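Local structure of probable tautomerase HP_0924 (Helicobacter pylori, 3M21) at residues F[28-31]-F[35-38]; F[51-54]-F[59-62]. The protein is a probable tautomerase of the MIF clan, a small protein with a beta-alpha-beta fold that assembles as a hexamer. All blocks are in the same frame, centred on the assembly; numbering follows the deposited sequence.

Interaction 1 (F[28-31]-F[35-38])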
loop_
_atom_site.group_PDB
_atom_site.type_symbol
_atom_site.label_atom_id
_atom_site.label_comp_id
_atom_site.label_asym_id
_atom_site.label_seq_id
_atom_site.Cartn_x
_atom_site.Cartn_y
_atom_site.Cartn_z
ATOM N N ASP F 28 0.800 19.238 -7.888
ATOM C CA ASP F 28 1.277 20.600 -7.658
ATOM C C ASP F 28 1.892 20.714 -6.266
ATOM O O ASP F 28 2.927 21.358 -6.093
ATOM C CB ASP F 28 0.138 21.618 -7.801
ATOM C CG ASP F 28 -0.413 21.688 -9.214
ATOM O OD1 ASP F 28 0.358 21.461 -10.170
ATOM O OD2 ASP F 28 -1.616 21.980 -9.373
ATOM N N LEU F 29 1.255 20.086 -5.278
ATOM C CA LEU F 29 1.751 20.121 -3.905
ATOM C C LEU F 29 3.196 19.622 -3.829
ATOM O O LEU F 29 4.033 20.225 -3.160
ATOM C CB LEU F 29 0.874 19.262 -2.990
ATOM C CG LEU F 29 1.320 19.186 -1.521
ATOM C CD1 LEU F 29 1.124 20.554 -0.873
ATOM C CD2 LEU F 29 0.507 18.132 -0.757
ATOM N N MET F 30 3.485 18.519 -4.514
ATOM C CA MET F 30 4.834 17.959 -4.509
ATOM C C MET F 30 5.835 18.890 -5.196
ATOM O O MET F 30 6.980 19.023 -4.751
ATOM C CB MET F 30 4.867 16.600 -5.211
ATOM C CG MET F 30 4.017 15.524 -4.561
ATOM S SD MET F 30 4.420 15.276 -2.832
ATOM C CE MET F 30 6.037 14.512 -2.971
ATOM N N VAL F 31 5.409 19.519 -6.288
ATOM C CA VAL F 31 6.278 20.435 -7.019
ATOM C C VAL F 31 6.545 21.687 -6.187
ATOM O O VAL F 31 7.664 22.189 -6.143
ATOM C CB VAL F 31 5.643 20.855 -8.365
ATOM C CG1 VAL F 31 6.572 21.814 -9.110
ATOM C CG2 VAL F 31 5.364 19.630 -9.206
ATOM N N ASN F 35 9.934 20.734 -5.062
ATOM C CA ASN F 35 10.387 20.958 -6.433
ATOM C C ASN F 35 10.575 19.624 -7.156
ATOM O O ASN F 35 11.400 19.509 -8.059
ATOM C CB ASN F 35 11.709 21.740 -6.443
ATOM C CG ASN F 35 11.567 23.143 -5.878
ATOM O OD1 ASN F 35 10.866 23.986 -6.444
ATOM N ND2 ASN F 35 12.234 23.402 -4.755
ATOM N N LYS F 36 9.812 18.614 -6.743
ATOM C CA LYS F 36 9.890 17.293 -7.360
ATOM C C LYS F 36 9.542 17.417 -8.844
ATOM O O LYS F 36 8.847 18.349 -9.251
ATOM C CB LYS F 36 8.910 16.332 -6.679
ATOM C CG LYS F 36 9.079 16.210 -5.164
ATOM C CD LYS F 36 9.983 15.049 -4.751
ATOM C CE LYS F 36 11.438 15.279 -5.116
ATOM N NZ LYS F 36 12.311 14.224 -4.527
ATOM N N ASN F 37 10.030 16.481 -9.652
ATOM C CA ASN F 37 9.753 16.501 -11.084
ATOM C C ASN F 37 8.311 16.070 -11.348
ATOM O O ASN F 37 7.910 14.965 -10.989
ATOM C CB ASN F 37 10.723 15.572 -11.820
ATOM C CG ASN F 37 10.503 15.566 -13.324
ATOM O OD1 ASN F 37 10.472 16.618 -13.965
ATOM N ND2 ASN F 37 10.360 14.376 -13.895
ATOM N N LYS F 38 7.537 16.953 -11.977
ATOM C CA LYS F 38 6.138 16.677 -12.289
ATOM C C LYS F 38 5.956 15.372 -13.050
ATOM O O LYS F 38 5.147 14.528 -12.667
ATOM C CB LYS F 38 5.540 17.814 -13.121
ATOM C CG LYS F 38 5.383 19.130 -12.382
ATOM C CD LYS F 38 4.736 20.193 -13.265
ATOM C CE LYS F 38 4.598 21.521 -12.527
ATOM N NZ LYS F 38 3.678 21.429 -11.355
#
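Val31 and Lys38 meet in a surface contact at the C-terminal end of helix 16-34, where the loop leading toward strand 42-47 doubles back along the last turns of the helix. It is an example of a helix end whose exit loop folds back on the last turn. Asn35, the first residue to leave helical geometry, has positive phi (54°) and so turns the chain in the left-handed region. Asn35 N still reaches Val31 O at 2.9 Å, but the bond is bent and weak. Lys36 N then points more squarely at Met30 O, although at 3.5 Å this bond too is weak. Beyond the turn, the side chain of Lys38 is laid across Val31 at about a right angle. Lys38 CG lies 3.2 Å from Val31 CG2, so short an approach for two carbons that it may owe something to the modelled position of an exposed lysine. The lysine runs extended as far as CE and then bends at its last torsion (chi4 -64°), which keeps Lys38 NZ near Val31 CG2 at 3.3 Å. From there Lys38 NZ forms a loose salt bridge with Asp28 OD1 at 3.5 Å, one turn back along the exposed side of the helix. On another side, Met30 CE touches Lys36 CG at 4.1 Å, while the ammonium end of Lys36 leads off to a salt bridge with Glu10 of the second subunit. Met30 and Val31 rest on Ile41, just before strand 42-47; Met30 also packs on Pro1, next to strand 2-7, and on Leu7 of the second subunit.

Interaction 2 (F[51-54]-F[59-62]); sequences NNYG and SVHH
Tyr53 and Val60 form the tight half of this contact, in which a short strand meets the first turn of helix 60-63 across a beta hairpin. Val60 N donates to Tyr53 O over 2.8 Å. Tyr53 O takes this one hydrogen bond, with a CA-H...O contact from Ser59 CA (3.2 Å) beside it, facing the point where strand 58-59 gives way to helix 60-63. A chi1 of -165° swings the Tyr53 ring away from its own N and to the side of its carbonyl, where Tyr53 CD2 meets Val60 CG2 at 3.6 Å. Gly54 and Ser59 make an antiparallel non-hydrogen-bonded pair alongside. Tyr53 and Gly54 also pair with a strand of the third subunit, which continues the sheet across the interface.

The solvent side is looser: the side chains of partly exposed Asn51 and exposed His61 run alongside each other in the same direction, the amide tilted 44° from the imidazole. Here Asn51 OD1 sits 3.4 Å from His61 CB, a contact without a direct hydrogen bond. A water links the segments instead: it donates to Asn51 OD1 at 2.6 Å and is hydrogen-bonded to Ser59 OG at 2.7 Å. Asn51 ND2 is held by Asp49, which helps fix the amide's rotation. Ser59 is the N-cap, and Ser59 OG accepts a weak bond from His62 N at 3.3 Å. One hydroxyl thus serves both the helix start and the hydrated edge, consistent with a junction that pairs a direct backbone bond and apolar packing inside with water-mediated polar links at its rim.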
loop_
_atom_site.group_PDB
_atom_site.type_symbol
_atom_site.label_atom_id
_atom_site.label_comp_id
_atom_site.label_asym_id
_atom_site.label_seq_id
_atom_site.Cartn_x
_atom_site.Cartn_y
_atom_site.Cartn_z
ATOM N N ASN F 51 -18.423 -0.249 3.173
ATOM C CA ASN F 51 -18.444 -1.414 4.070
ATOM C C ASN F 51 -17.050 -2.021 4.260
ATOM O O ASN F 51 -16.852 -2.903 5.097
ATOM C CB ASN F 51 -19.371 -2.497 3.497
ATOM C CG ASN F 51 -20.844 -2.091 3.524
ATOM O OD1 ASN F 51 -21.468 -2.045 4.582
ATOM N ND2 ASN F 51 -21.393 -1.790 2.362
ATOM N N ASN F 52 -16.095 -1.548 3.468
ATOM C CA ASN F 52 -14.726 -2.050 3.492
ATOM C C ASN F 52 -13.744 -1.109 4.183
ATOM O O ASN F 52 -12.559 -1.423 4.335
ATOM C CB ASN F 52 -14.264 -2.281 2.060
ATOM C CG ASN F 52 -15.009 -3.424 1.382
ATOM O OD1 ASN F 52 -16.242 -3.509 1.426
ATOM N ND2 ASN F 52 -14.254 -4.305 0.738
ATOM N N TYR F 53 -14.244 0.048 4.588
ATOM C CA TYR F 53 -13.415 1.062 5.230
ATOM C C TYR F 53 -13.896 1.264 6.660
ATOM O O TYR F 53 -15.092 1.434 6.904
ATOM C CB TYR F 53 -13.531 2.359 4.431
ATOM C CG TYR F 53 -12.490 3.413 4.729
ATOM C CD1 TYR F 53 -11.692 3.932 3.705
ATOM C CD2 TYR F 53 -12.341 3.948 6.019
ATOM C CE1 TYR F 53 -10.780 4.958 3.951
ATOM C CE2 TYR F 53 -11.424 4.978 6.268
ATOM C CZ TYR F 53 -10.653 5.472 5.224
ATOM O OH TYR F 53 -9.737 6.474 5.451
ATOM N N GLY F 54 -12.963 1.232 7.605
ATOM C CA GLY F 54 -13.333 1.432 8.993
ATOM C C GLY F 54 -12.521 2.541 9.640
ATOM O O GLY F 54 -11.389 2.801 9.232
ATOM N N SER F 59 -17.479 0.520 10.486
ATOM C CA SER F 59 -17.400 0.705 9.032
ATOM C C SER F 59 -17.968 2.082 8.679
ATOM O O SER F 59 -18.789 2.624 9.412
ATOM C CB SER F 59 -18.191 -0.390 8.293
ATOM O OG SER F 59 -19.594 -0.200 8.434
ATOM N N VAL F 60 -17.514 2.660 7.569
ATOM C CA VAL F 60 -18.002 3.972 7.150
ATOM C C VAL F 60 -19.492 3.928 6.814
ATOM O O VAL F 60 -20.195 4.934 6.941
ATOM C CB VAL F 60 -17.200 4.516 5.933
ATOM C CG1 VAL F 60 -17.859 5.777 5.383
ATOM C CG2 VAL F 60 -15.769 4.841 6.366
ATOM N N HIS F 61 -19.982 2.759 6.403
ATOM C CA HIS F 61 -21.403 2.622 6.076
ATOM C C HIS F 61 -22.200 2.928 7.345
ATOM O O HIS F 61 -23.204 3.648 7.319
ATOM C CB HIS F 61 -21.710 1.192 5.599
ATOM C CG HIS F 61 -23.172 0.918 5.403
ATOM N ND1 HIS F 61 -23.926 1.544 4.433
ATOM C CD2 HIS F 61 -24.017 0.082 6.053
ATOM C CE1 HIS F 61 -25.171 1.105 4.493
ATOM N NE2 HIS F 61 -25.253 0.217 5.467
ATOM N N HIS F 62 -21.716 2.387 8.459
ATOM C CA HIS F 62 -22.351 2.568 9.755
ATOM C C HIS F 62 -22.229 4.008 10.242
ATOM O O HIS F 62 -23.197 4.591 10.735
ATOM C CB HIS F 62 -21.736 1.596 10.766
ATOM C CG HIS F 62 -22.300 1.721 12.152
ATOM N ND1 HIS F 62 -21.797 2.602 13.083
ATOM C CD2 HIS F 62 -23.344 1.095 12.744
ATOM C CE1 HIS F 62 -22.508 2.516 14.195
ATOM N NE2 HIS F 62 -23.452 1.610 14.017
HETATM O O HOH W 1 -21.037 -2.116 7.142
#

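In the fold
The two contacts concern the end of one helix and the start of another, handled by different chemistry. Interaction 1 is a surface contact that closes the long helix 16-34; interaction 2 is partly buried and opens the short helix 60-63 from a hairpin strand. They share no element, lie on opposite sides of the chain's centre, and have nearest atoms about 17 Å apart. At 28-31/35-38 weak backbone bonds are supplemented by an aliphatic crossing and a surface salt bridge. At 51-54/59-62 a backbone bond of good geometry is joined by a water bridge. In interaction 2 a neighbouring chain extends the sheet, while in interaction 1 the second subunit packs on side chains and pairs with Lys36.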